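Long-range contacts in NAD-dependent protein deacylase 2 (Archaeoglobus fulgidus, PDB 1S7G), which removes acetyl groups from protein lysines at the expense of NAD, acting among others on the archaeal chromatin protein Alba and thereby repressing transcription: residues Ala18-Gly23 with Met188-Ser193; Gly25-Ser30 with Asp103-Arg108; Val97-Ile102 with Val114-Gly119. All blocks are in the same frame, centred on the assembly; numbering follows the deposited sequence.

Contact 1: Ala18-Gly23 with Met188-Ser193. With NAD (nicotinamide-adenine-dinucleotide), chain L.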
loop_
_atom_site.group_PDB
_atom_site.type_symbol
_atom_site.label_atom_id
_atom_site.label_comp_id
_atom_site.label_asym_id
_atom_site.label_seq_id
_atom_site.Cartn_x
_atom_site.Cartn_y
_atom_site.Cartn_z
ATOM N N ALA A 18 -9.331 -1.496 5.725
ATOM C CA ALA A 18 -10.032 -0.922 4.591
ATOM C C ALA A 18 -9.180 0.051 3.786
ATOM O O ALA A 18 -8.331 0.753 4.333
ATOM C CB ALA A 18 -11.297 -0.228 5.071
ATOM N N VAL A 19 -9.417 0.085 2.479
ATOM C CA VAL A 19 -8.694 0.976 1.582
ATOM C C VAL A 19 -9.688 1.930 0.906
ATOM O O VAL A 19 -10.818 1.553 0.606
ATOM C CB VAL A 19 -7.928 0.172 0.501
ATOM C CG1 VAL A 19 -7.180 1.108 -0.417
ATOM C CG2 VAL A 19 -6.958 -0.779 1.163
ATOM N N VAL A 20 -9.269 3.166 0.675
ATOM C CA VAL A 20 -10.133 4.153 0.037
ATOM C C VAL A 20 -9.508 4.637 -1.273
ATOM O O VAL A 20 -8.363 5.090 -1.288
ATOM C CB VAL A 20 -10.344 5.374 0.959
ATOM C CG1 VAL A 20 -11.292 6.358 0.313
ATOM C CG2 VAL A 20 -10.875 4.926 2.309
ATOM N N PHE A 21 -10.246 4.526 -2.372
ATOM C CA PHE A 21 -9.742 4.991 -3.664
ATOM C C PHE A 21 -10.497 6.265 -3.979
ATOM O O PHE A 21 -11.719 6.277 -3.934
ATOM C CB PHE A 21 -10.013 3.970 -4.772
ATOM C CG PHE A 21 -9.585 4.439 -6.133
ATOM C CD1 PHE A 21 -8.303 4.169 -6.604
ATOM C CD2 PHE A 21 -10.443 5.209 -6.920
ATOM C CE1 PHE A 21 -7.878 4.661 -7.834
ATOM C CE2 PHE A 21 -10.030 5.712 -8.158
ATOM C CZ PHE A 21 -8.746 5.438 -8.613
ATOM N N THR A 22 -9.783 7.335 -4.308
ATOM C CA THR A 22 -10.442 8.604 -4.594
ATOM C C THR A 22 -10.074 9.213 -5.936
ATOM O O THR A 22 -8.957 9.063 -6.415
ATOM C CB THR A 22 -10.150 9.643 -3.484
ATOM O OG1 THR A 22 -8.765 10.012 -3.511
ATOM C CG2 THR A 22 -10.471 9.060 -2.125
ATOM N N GLY A 23 -11.044 9.893 -6.537
ATOM C CA GLY A 23 -10.833 10.545 -7.811
ATOM C C GLY A 23 -11.095 12.030 -7.655
ATOM O O GLY A 23 -11.330 12.503 -6.546
ATOM N N MET A 188 -13.408 1.027 -0.597
ATOM C CA MET A 188 -14.365 2.104 -0.854
ATOM C C MET A 188 -13.893 3.127 -1.890
ATOM O O MET A 188 -12.791 3.653 -1.799
ATOM C CB MET A 188 -14.701 2.821 0.467
ATOM C CG MET A 188 -15.646 4.015 0.337
ATOM S SD MET A 188 -16.316 4.560 1.950
ATOM C CE MET A 188 -15.024 5.687 2.528
ATOM N N VAL A 189 -14.744 3.400 -2.870
ATOM C CA VAL A 189 -14.437 4.371 -3.915
ATOM C C VAL A 189 -15.180 5.667 -3.615
ATOM O O VAL A 189 -16.362 5.648 -3.274
ATOM C CB VAL A 189 -14.871 3.863 -5.308
ATOM C CG1 VAL A 189 -14.699 4.960 -6.332
ATOM C CG2 VAL A 189 -14.043 2.644 -5.712
ATOM N N VAL A 190 -14.488 6.793 -3.740
ATOM C CA VAL A 190 -15.108 8.087 -3.474
ATOM C C VAL A 190 -14.755 9.082 -4.567
ATOM O O VAL A 190 -13.592 9.407 -4.758
ATOM C CB VAL A 190 -14.643 8.676 -2.111
ATOM C CG1 VAL A 190 -15.345 9.990 -1.847
ATOM C CG2 VAL A 190 -14.928 7.689 -0.979
ATOM N N GLY A 191 -15.765 9.557 -5.284
ATOM C CA GLY A 191 -15.535 10.539 -6.329
ATOM C C GLY A 191 -14.681 10.163 -7.532
ATOM O O GLY A 191 -13.830 10.947 -7.955
ATOM N N SER A 192 -14.890 8.975 -8.085
ATOM C CA SER A 192 -14.154 8.552 -9.276
ATOM C C SER A 192 -15.128 7.897 -10.247
ATOM O O SER A 192 -15.986 7.120 -9.829
ATOM C CB SER A 192 -13.059 7.546 -8.927
ATOM O OG SER A 192 -12.495 7.007 -10.111
ATOM N N SER A 193 -14.993 8.198 -11.533
ATOM C CA SER A 193 -15.879 7.609 -12.528
ATOM C C SER A 193 -15.446 6.181 -12.895
ATOM O O SER A 193 -16.182 5.462 -13.577
ATOM C CB SER A 193 -15.916 8.481 -13.789
ATOM O OG SER A 193 -14.645 8.502 -14.423
HETATM P PA NAD L . -13.517 11.822 -13.209
HETATM O O1A NAD L . -13.606 10.867 -14.246
HETATM O O2A NAD L . -13.586 13.192 -13.665
HETATM O O5B NAD L . -14.603 11.395 -12.181
HETATM C C5B NAD L . -14.991 12.112 -10.935
HETATM C C4B NAD L . -16.317 11.486 -10.474
HETATM O O4B NAD L . -16.692 12.163 -9.245
HETATM C C3B NAD L . -17.559 11.656 -11.467
HETATM O O3B NAD L . -17.988 10.296 -11.758
HETATM C C2B NAD L . -18.621 12.482 -10.749
HETATM O O2B NAD L . -19.971 12.150 -10.877
HETATM C C1B NAD L . -18.096 12.438 -9.270
HETATM N N9A NAD L . -18.269 13.698 -8.492
HETATM C C8A NAD L . -18.312 15.056 -8.797
HETATM N N7A NAD L . -18.480 15.820 -7.728
HETATM C C5A NAD L . -18.555 15.033 -6.635
HETATM C C6A NAD L . -18.726 15.210 -5.093
HETATM N N6A NAD L . -18.854 16.321 -4.510
HETATM N N1A NAD L . -18.734 14.031 -4.282
HETATM C C2A NAD L . -18.622 12.697 -4.754
HETATM N N3A NAD L . -18.464 12.489 -6.199
HETATM C C4A NAD L . -18.427 13.666 -7.097
HETATM O O3 NAD L . -12.240 11.663 -12.363
HETATM P PN NAD L . -11.383 10.449 -11.964
HETATM O O1N NAD L . -12.270 9.374 -11.706
HETATM O O2N NAD L . -10.517 10.965 -10.875
HETATM O O5D NAD L . -10.573 10.099 -13.393
HETATM C C5D NAD L . -9.595 11.067 -13.863
HETATM C C4D NAD L . -8.637 10.611 -14.933
HETATM O O4D NAD L . -9.236 9.701 -15.975
HETATM C C3D NAD L . -8.034 11.829 -15.724
HETATM O O3D NAD L . -6.578 11.668 -15.912
HETATM C C2D NAD L . -8.888 11.899 -17.093
HETATM O O2D NAD L . -8.211 12.496 -18.228
HETATM C C1D NAD L . -9.367 10.376 -17.312
HETATM N N1N NAD L . -10.806 10.232 -17.816
HETATM C C2N NAD L . -10.954 9.926 -19.294
HETATM C C3N NAD L . -12.253 9.717 -19.876
HETATM C C7N NAD L . -12.455 9.447 -21.372
HETATM O O7N NAD L . -13.635 9.095 -21.808
HETATM N N7N NAD L . -11.390 9.652 -22.212
HETATM C C4N NAD L . -13.544 9.813 -18.936
HETATM C C5N NAD L . -13.407 10.138 -17.429
HETATM C C6N NAD L . -12.026 10.342 -16.896
#

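Contact 2: Gly25-Ser30 with Asp103-Arg108. With NAD (nicotinamide-adenine-dinucleotide), chain L.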
loop_
_atom_site.group_PDB
_atom_site.type_symbol
_atom_site.label_atom_id
_atom_site.label_comp_id
_atom_site.label_asym_id
_atom_site.label_seq_id
_atom_site.Cartn_x
_atom_site.Cartn_y
_atom_site.Cartn_z
ATOM N N GLY A 25 -13.556 13.778 -8.020
ATOM C CA GLY A 25 -14.803 14.135 -7.375
ATOM C C GLY A 25 -14.714 14.390 -5.880
ATOM O O GLY A 25 -15.575 15.069 -5.327
ATOM N N ILE A 26 -13.697 13.863 -5.206
ATOM C CA ILE A 26 -13.611 14.089 -3.766
ATOM C C ILE A 26 -13.112 15.479 -3.426
ATOM O O ILE A 26 -13.323 15.963 -2.312
ATOM C CB ILE A 26 -12.690 13.083 -3.053
ATOM C CG1 ILE A 26 -12.919 13.185 -1.539
ATOM C CG2 ILE A 26 -11.224 13.390 -3.360
ATOM C CD1 ILE A 26 -12.111 12.224 -0.715
ATOM N N SER A 27 -12.441 16.116 -4.381
ATOM C CA SER A 27 -11.899 17.455 -4.172
ATOM C C SER A 27 -12.766 18.538 -4.809
ATOM O O SER A 27 -12.394 19.710 -4.833
ATOM C CB SER A 27 -10.472 17.539 -4.729
ATOM O OG SER A 27 -9.598 16.662 -4.032
ATOM N N ALA A 28 -13.922 18.140 -5.329
ATOM C CA ALA A 28 -14.832 19.089 -5.956
ATOM C C ALA A 28 -15.349 20.093 -4.929
ATOM O O ALA A 28 -15.606 21.251 -5.258
ATOM C CB ALA A 28 -16.001 18.348 -6.598
ATOM N N GLU A 29 -15.495 19.640 -3.685
ATOM C CA GLU A 29 -15.983 20.498 -2.606
ATOM C C GLU A 29 -14.871 21.301 -1.940
ATOM O O GLU A 29 -15.096 21.958 -0.925
ATOM C CB GLU A 29 -16.729 19.663 -1.562
ATOM C CG GLU A 29 -18.044 19.094 -2.078
ATOM C CD GLU A 29 -18.642 18.061 -1.145
ATOM O OE1 GLU A 29 -18.996 18.426 -0.001
ATOM O OE2 GLU A 29 -18.752 16.884 -1.556
ATOM N N SER A 30 -13.674 21.239 -2.516
ATOM C CA SER A 30 -12.533 21.988 -2.001
ATOM C C SER A 30 -12.257 23.153 -2.947
ATOM O O SER A 30 -11.409 24.006 -2.673
ATOM C CB SER A 30 -11.289 21.098 -1.897
ATOM O OG SER A 30 -11.367 20.230 -0.782
ATOM N N ASP A 103 -3.400 16.899 -5.871
ATOM C CA ASP A 103 -3.495 18.045 -4.969
ATOM C C ASP A 103 -2.939 17.838 -3.550
ATOM O O ASP A 103 -2.824 18.794 -2.786
ATOM C CB ASP A 103 -4.956 18.502 -4.891
ATOM C CG ASP A 103 -5.881 17.421 -4.352
ATOM O OD1 ASP A 103 -7.107 17.528 -4.575
ATOM O OD2 ASP A 103 -5.391 16.468 -3.697
ATOM N N MET A 104 -2.607 16.598 -3.201
ATOM C CA MET A 104 -2.055 16.280 -1.882
ATOM C C MET A 104 -2.957 16.664 -0.721
ATOM O O MET A 104 -2.485 16.852 0.403
ATOM C CB MET A 104 -0.713 16.975 -1.697
ATOM C CG MET A 104 0.312 16.606 -2.736
ATOM S SD MET A 104 1.816 17.519 -2.453
ATOM C CE MET A 104 2.484 16.606 -0.972
ATOM N N LEU A 105 -4.250 16.790 -0.986
ATOM C CA LEU A 105 -5.191 17.156 0.056
ATOM C C LEU A 105 -5.355 16.057 1.106
ATOM O O LEU A 105 -5.717 16.336 2.247
ATOM C CB LEU A 105 -6.536 17.524 -0.572
ATOM C CG LEU A 105 -6.431 18.765 -1.465
ATOM C CD1 LEU A 105 -7.796 19.128 -2.042
ATOM C CD2 LEU A 105 -5.879 19.931 -0.637
ATOM N N HIS A 106 -5.087 14.808 0.735
ATOM C CA HIS A 106 -5.208 13.717 1.702
ATOM C C HIS A 106 -4.145 13.810 2.793
ATOM O O HIS A 106 -4.442 13.614 3.969
ATOM C CB HIS A 106 -5.108 12.363 1.004
ATOM C CG HIS A 106 -6.346 11.984 0.259
ATOM N ND1 HIS A 106 -7.538 11.710 0.894
ATOM C CD2 HIS A 106 -6.588 11.864 -1.069
ATOM C CE1 HIS A 106 -8.463 11.440 -0.011
ATOM N NE2 HIS A 106 -7.912 11.527 -1.208
ATOM N N GLN A 107 -2.910 14.112 2.406
ATOM C CA GLN A 107 -1.828 14.218 3.378
ATOM C C GLN A 107 -2.050 15.438 4.269
ATOM O O GLN A 107 -1.915 15.356 5.490
ATOM C CB GLN A 107 -0.469 14.317 2.674
ATOM C CG GLN A 107 -0.124 13.109 1.801
ATOM C CD GLN A 107 -0.583 13.267 0.351
ATOM O OE1 GLN A 107 -1.700 13.701 0.080
ATOM N NE2 GLN A 107 0.284 12.903 -0.583
ATOM N N ARG A 108 -2.399 16.565 3.658
ATOM C CA ARG A 108 -2.651 17.785 4.413
ATOM C C ARG A 108 -3.796 17.590 5.403
ATOM O O ARG A 108 -3.889 18.315 6.391
ATOM C CB ARG A 108 -2.967 18.947 3.461
ATOM C CG ARG A 108 -1.728 19.481 2.743
ATOM C CD ARG A 108 -2.081 20.450 1.628
ATOM N NE ARG A 108 -2.756 21.649 2.115
ATOM C CZ ARG A 108 -3.197 22.626 1.326
ATOM N NH1 ARG A 108 -3.800 23.686 1.853
ATOM N NH2 ARG A 108 -3.039 22.546 0.010
HETATM P PA NAD L . -13.517 11.822 -13.209
HETATM O O1A NAD L . -13.606 10.867 -14.246
HETATM O O2A NAD L . -13.586 13.192 -13.665
HETATM O O5B NAD L . -14.603 11.395 -12.181
HETATM C C5B NAD L . -14.991 12.112 -10.935
HETATM C C4B NAD L . -16.317 11.486 -10.474
HETATM O O4B NAD L . -16.692 12.163 -9.245
HETATM C C3B NAD L . -17.559 11.656 -11.467
HETATM O O3B NAD L . -17.988 10.296 -11.758
HETATM C C2B NAD L . -18.621 12.482 -10.749
HETATM O O2B NAD L . -19.971 12.150 -10.877
HETATM C C1B NAD L . -18.096 12.438 -9.270
HETATM N N9A NAD L . -18.269 13.698 -8.492
HETATM C C8A NAD L . -18.312 15.056 -8.797
HETATM N N7A NAD L . -18.480 15.820 -7.728
HETATM C C5A NAD L . -18.555 15.033 -6.635
HETATM C C6A NAD L . -18.726 15.210 -5.093
HETATM N N6A NAD L . -18.854 16.321 -4.510
HETATM N N1A NAD L . -18.734 14.031 -4.282
HETATM C C2A NAD L . -18.622 12.697 -4.754
HETATM N N3A NAD L . -18.464 12.489 -6.199
HETATM C C4A NAD L . -18.427 13.666 -7.097
HETATM O O3 NAD L . -12.240 11.663 -12.363
HETATM P PN NAD L . -11.383 10.449 -11.964
HETATM O O1N NAD L . -12.270 9.374 -11.706
HETATM O O2N NAD L . -10.517 10.965 -10.875
HETATM O O5D NAD L . -10.573 10.099 -13.393
HETATM C C5D NAD L . -9.595 11.067 -13.863
HETATM C C4D NAD L . -8.637 10.611 -14.933
HETATM O O4D NAD L . -9.236 9.701 -15.975
HETATM C C3D NAD L . -8.034 11.829 -15.724
HETATM O O3D NAD L . -6.578 11.668 -15.912
HETATM C C2D NAD L . -8.888 11.899 -17.093
HETATM O O2D NAD L . -8.211 12.496 -18.228
HETATM C C1D NAD L . -9.367 10.376 -17.312
HETATM N N1N NAD L . -10.806 10.232 -17.816
HETATM C C2N NAD L . -10.954 9.926 -19.294
HETATM C C3N NAD L . -12.253 9.717 -19.876
HETATM C C7N NAD L . -12.455 9.447 -21.372
HETATM O O7N NAD L . -13.635 9.095 -21.808
HETATM N N7N NAD L . -11.390 9.652 -22.212
HETATM C C4N NAD L . -13.544 9.813 -18.936
HETATM C C5N NAD L . -13.407 10.138 -17.429
HETATM C C6N NAD L . -12.026 10.342 -16.896
#

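Contact 3: Val97-Ile102 with Val114-Gly119. With NAD (nicotinamide-adenine-dinucleotide), chain L.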
loop_
_atom_site.group_PDB
_atom_site.type_symbol
_atom_site.label_atom_id
_atom_site.label_comp_id
_atom_site.label_asym_id
_atom_site.label_seq_id
_atom_site.Cartn_x
_atom_site.Cartn_y
_atom_site.Cartn_z
ATOM N N VAL A 97 -4.837 4.989 1.456
ATOM C CA VAL A 97 -5.631 5.808 0.560
ATOM C C VAL A 97 -4.926 5.754 -0.785
ATOM O O VAL A 97 -3.740 6.042 -0.875
ATOM C CB VAL A 97 -5.712 7.271 1.029
ATOM C CG1 VAL A 97 -6.269 8.136 -0.073
ATOM C CG2 VAL A 97 -6.604 7.374 2.256
ATOM N N ILE A 98 -5.646 5.339 -1.816
ATOM C CA ILE A 98 -5.091 5.281 -3.161
ATOM C C ILE A 98 -5.792 6.408 -3.901
ATOM O O ILE A 98 -7.023 6.478 -3.909
ATOM C CB ILE A 98 -5.420 3.954 -3.861
ATOM C CG1 ILE A 98 -4.828 2.787 -3.077
ATOM C CG2 ILE A 98 -4.881 3.979 -5.275
ATOM C CD1 ILE A 98 -5.288 1.432 -3.570
ATOM N N THR A 99 -5.033 7.293 -4.523
ATOM C CA THR A 99 -5.678 8.396 -5.206
ATOM C C THR A 99 -5.094 8.714 -6.555
ATOM O O THR A 99 -3.931 8.412 -6.841
ATOM C CB THR A 99 -5.657 9.690 -4.339
ATOM O OG1 THR A 99 -6.473 10.692 -4.955
ATOM C CG2 THR A 99 -4.244 10.233 -4.200
ATOM N N GLN A 100 -5.938 9.316 -7.386
ATOM C CA GLN A 100 -5.554 9.745 -8.714
ATOM C C GLN A 100 -5.343 11.249 -8.694
ATOM O O GLN A 100 -4.874 11.822 -9.668
ATOM C CB GLN A 100 -6.638 9.385 -9.731
ATOM C CG GLN A 100 -6.456 7.985 -10.277
ATOM C CD GLN A 100 -7.435 7.630 -11.375
ATOM O OE1 GLN A 100 -7.292 6.590 -12.020
ATOM N NE2 GLN A 100 -8.435 8.478 -11.592
ATOM N N ASN A 101 -5.689 11.890 -7.585
ATOM C CA ASN A 101 -5.514 13.339 -7.490
ATOM C C ASN A 101 -4.062 13.720 -7.223
ATOM O O ASN A 101 -3.308 12.956 -6.623
ATOM C CB ASN A 101 -6.410 13.914 -6.391
ATOM C CG ASN A 101 -7.863 13.558 -6.595
ATOM O OD1 ASN A 101 -8.322 13.454 -7.730
ATOM N ND2 ASN A 101 -8.600 13.380 -5.502
ATOM N N ILE A 102 -3.684 14.909 -7.667
ATOM C CA ILE A 102 -2.328 15.415 -7.496
ATOM C C ILE A 102 -2.287 16.622 -6.545
ATOM O O ILE A 102 -1.257 17.280 -6.417
ATOM C CB ILE A 102 -1.762 15.862 -8.854
ATOM C CG1 ILE A 102 -2.592 17.034 -9.387
ATOM C CG2 ILE A 102 -1.787 14.695 -9.842
ATOM C CD1 ILE A 102 -2.199 17.508 -10.779
ATOM N N VAL A 114 -0.741 7.459 1.599
ATOM C CA VAL A 114 -1.387 7.859 0.361
ATOM C C VAL A 114 -0.544 7.410 -0.830
ATOM O O VAL A 114 0.618 7.790 -0.950
ATOM C CB VAL A 114 -1.539 9.387 0.308
ATOM C CG1 VAL A 114 -2.358 9.789 -0.893
ATOM C CG2 VAL A 114 -2.177 9.884 1.587
ATOM N N LEU A 115 -1.132 6.590 -1.694
ATOM C CA LEU A 115 -0.446 6.106 -2.882
ATOM C C LEU A 115 -0.951 6.967 -4.039
ATOM O O LEU A 115 -2.104 6.858 -4.452
ATOM C CB LEU A 115 -0.761 4.621 -3.104
ATOM C CG LEU A 115 -0.383 3.710 -1.920
ATOM C CD1 LEU A 115 -0.794 2.274 -2.197
ATOM C CD2 LEU A 115 1.125 3.784 -1.680
ATOM N N GLU A 116 -0.086 7.843 -4.537
ATOM C CA GLU A 116 -0.447 8.757 -5.612
ATOM C C GLU A 116 -0.145 8.186 -6.994
ATOM O O GLU A 116 0.987 8.239 -7.471
ATOM C CB GLU A 116 0.277 10.088 -5.385
ATOM C CG GLU A 116 -0.109 10.740 -4.047
ATOM C CD GLU A 116 0.664 12.017 -3.747
ATOM O OE1 GLU A 116 0.023 13.059 -3.466
ATOM O OE2 GLU A 116 1.911 11.978 -3.790
ATOM N N LEU A 117 -1.178 7.654 -7.639
ATOM C CA LEU A 117 -1.032 7.032 -8.952
ATOM C C LEU A 117 -0.658 7.966 -10.106
ATOM O O LEU A 117 -0.107 7.523 -11.110
ATOM C CB LEU A 117 -2.311 6.270 -9.304
ATOM C CG LEU A 117 -2.684 5.185 -8.298
ATOM C CD1 LEU A 117 -3.954 4.492 -8.742
ATOM C CD2 LEU A 117 -1.544 4.191 -8.174
ATOM N N HIS A 118 -0.967 9.250 -9.980
ATOM C CA HIS A 118 -0.627 10.189 -11.038
ATOM C C HIS A 118 0.435 11.182 -10.584
ATOM O O HIS A 118 0.638 12.204 -11.224
ATOM C CB HIS A 118 -1.876 10.947 -11.506
ATOM C CG HIS A 118 -2.834 10.111 -12.297
ATOM N ND1 HIS A 118 -2.599 8.787 -12.597
ATOM C CD2 HIS A 118 -4.034 10.413 -12.847
ATOM C CE1 HIS A 118 -3.613 8.307 -13.296
ATOM N NE2 HIS A 118 -4.497 9.274 -13.462
ATOM N N GLY A 119 1.121 10.866 -9.490
ATOM C CA GLY A 119 2.137 11.767 -8.969
ATOM C C GLY A 119 1.471 12.883 -8.180
ATOM O O GLY A 119 0.332 12.741 -7.736
HETATM P PA NAD L . -13.517 11.822 -13.209
HETATM O O1A NAD L . -13.606 10.867 -14.246
HETATM O O2A NAD L . -13.586 13.192 -13.665
HETATM O O5B NAD L . -14.603 11.395 -12.181
HETATM C C5B NAD L . -14.991 12.112 -10.935
HETATM C C4B NAD L . -16.317 11.486 -10.474
HETATM O O4B NAD L . -16.692 12.163 -9.245
HETATM C C3B NAD L . -17.559 11.656 -11.467
HETATM O O3B NAD L . -17.988 10.296 -11.758
HETATM C C2B NAD L . -18.621 12.482 -10.749
HETATM O O2B NAD L . -19.971 12.150 -10.877
HETATM C C1B NAD L . -18.096 12.438 -9.270
HETATM N N9A NAD L . -18.269 13.698 -8.492
HETATM C C8A NAD L . -18.312 15.056 -8.797
HETATM N N7A NAD L . -18.480 15.820 -7.728
HETATM C C5A NAD L . -18.555 15.033 -6.635
HETATM C C6A NAD L . -18.726 15.210 -5.093
HETATM N N6A NAD L . -18.854 16.321 -4.510
HETATM N N1A NAD L . -18.734 14.031 -4.282
HETATM C C2A NAD L . -18.622 12.697 -4.754
HETATM N N3A NAD L . -18.464 12.489 -6.199
HETATM C C4A NAD L . -18.427 13.666 -7.097
HETATM O O3 NAD L . -12.240 11.663 -12.363
HETATM P PN NAD L . -11.383 10.449 -11.964
HETATM O O1N NAD L . -12.270 9.374 -11.706
HETATM O O2N NAD L . -10.517 10.965 -10.875
HETATM O O5D NAD L . -10.573 10.099 -13.393
HETATM C C5D NAD L . -9.595 11.067 -13.863
HETATM C C4D NAD L . -8.637 10.611 -14.933
HETATM O O4D NAD L . -9.236 9.701 -15.975
HETATM C C3D NAD L . -8.034 11.829 -15.724
HETATM O O3D NAD L . -6.578 11.668 -15.912
HETATM C C2D NAD L . -8.888 11.899 -17.093
HETATM O O2D NAD L . -8.211 12.496 -18.228
HETATM C C1D NAD L . -9.367 10.376 -17.312
HETATM N N1N NAD L . -10.806 10.232 -17.816
HETATM C C2N NAD L . -10.954 9.926 -19.294
HETATM C C3N NAD L . -12.253 9.717 -19.876
HETATM C C7N NAD L . -12.455 9.447 -21.372
HETATM O O7N NAD L . -13.635 9.095 -21.808
HETATM N N7N NAD L . -11.390 9.652 -22.212
HETATM C C4N NAD L . -13.544 9.813 -18.936
HETATM C C5N NAD L . -13.407 10.138 -17.429
HETATM C C6N NAD L . -12.026 10.342 -16.896
HETATM O O HOH W 1 -1.849 10.950 -7.904
HETATM O O HOH W 2 -2.417 13.887 -4.190
#

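Contact 1: Ala18-Gly23 with Met188-Ser193
M188 N donates to V19 O at 2.9 Å in an almost straight bond, the first of four backbone hydrogen bonds that pair strands 18-22 and 186-190 as parallel neighbours. F21 is held at both its backbone polar atoms: its N reaches M188 O at 2.8 Å, and its O receives V190 N. The last rung, from G23 N to V190 O, is longer at 3.1 Å. This paired part is the tight one. On one face V20 CG1 meets V190 CG2 at 4.1 Å, and helix 235-250 covers M188 and V190. On the other, F21 CG lies anti to the backbone N (chi1 177°), and the ring brings its edge, at CE2, to S192 OG at 3.4 Å. Beyond V190 the regular pairing gives way to loops that turn polar groups to the cofactor. There S192 OG hydrogen-bonds NAD O1N at 2.9 Å, S193 N adds a second bond to that oxygen, and S193, the looser and partly exposed end, reaches NAD O1A through OG. NAD O2N lies 3.1 Å from G23 CA. Parallel strands whose C-terminal loops cradle a pyrophosphate are the hallmark of the Rossmann-like NAD-binding domain of sirtuins.

Contact 2: Gly25-Ser30 with Asp103-Arg108
The imidazole of H106 is met by I26 CD1, which comes obliquely to CE1 at 3.8 Å; H82 adds an edge-to-face ring contact, and NE2 is hydrogen-bonded to T22 OG1. The contact joins the NAD-binding loop of the sirtuin Rossmann-like domain to the short helix 105-108. I26 and H106 approach from opposite directions, the isoleucine carrying CD1 outward on an extended chain with CG1 anti to the backbone N (chi1 -167°). The other flat group, the carboxylate of D103, divides its oxygens between the two segments. OD2 accepts L105 N at 3.0 Å from well above the carboxylate plane, making an Asx turn that leads into the helix. Between these polar and aromatic contacts, L105 inserts CD1 against two serines, 3.6 Å from S27 OG and 3.9 Å from S30 OG; the latter hydroxyl is also hydrogen-bonded to E77 O. Across the loop from this packing, E29 OE2 accepts the adenine amino group NAD N6A at 3.0 Å, and G236 N is a second partner of the same oxygen. One short turn of chain therefore has the cofactor on one side and the helix on the other. Its direct polar link to the helical segment is S27 OG, donating to the syn lone pair of D103 OD1 at 2.7 Å.

Contact 3: Val97-Ile102 with Val114-Gly119
V97 O accepts L115 N at 2.8 Å, opening the backbone pairing of parallel strands 94-99 and 114-116, which helix 105-108 connects in a beta-alpha-beta unit. T99 continues it on both sides, its N donating to L115 O and its O receiving L117 N, where the second strand passes into a type I turn from E116 to G119. Apolar contacts lie on both faces. I98 CG2 reaches L117 CD1 at 3.6 Å on the face covered by helix 171-183, while T99 CG2 meets V114 CG1 at 3.8 Å on the face toward H106. That methyl can do so because T99 OG1 lies anti to the backbone N (chi1 -171°), where it accepts N101 N in an ST turn and also bonds T22 OG1. Past the strand ends a CH-pi contact forms: Q100 CG sits over one face of the H118 ring, 4.2 Å from its centroid, and the amide runs alongside with its plane only 18° from the ring's. Water gives a fourth kind of link: one molecule accepts H118 N at 2.8 Å near N101 O and G119 O; another bridges N101 O to E116 OE1, which also bonds Q107 NE2. H118, the predicted proton acceptor, is probably steadied by the Q100 methylene and by donating from ND1 to L117 O, above the carbonyl plane, while Q100 NE2 bonds NAD O5D weakly, tying this ring's neighbour to the cofactor.

Overall arrangement
From the N terminus, strand 18-22 comes first, followed directly by the NAD-binding loop that holds residues 25-30. Strand 94-99, which holds the start of 97-102, then pairs beside strand 18-22; 103-108 and 114-119 follow in close succession. Contact 3 closes the shortest loop, a beta-alpha-beta unit at the edge of the parallel sheet. Contact 2 closes a longer one, bringing helix 105-108 back to the early loop, and crosses contact 3, since their segments alternate along the chain. Both lie within the long excursion that contact 1 closes when strand 186-190 returns beside strand 18-22. G191 O with G25 N joins contacts 1 and 2, V20 O with I98 N joins contacts 1 and 3, and each contact touches the same NAD.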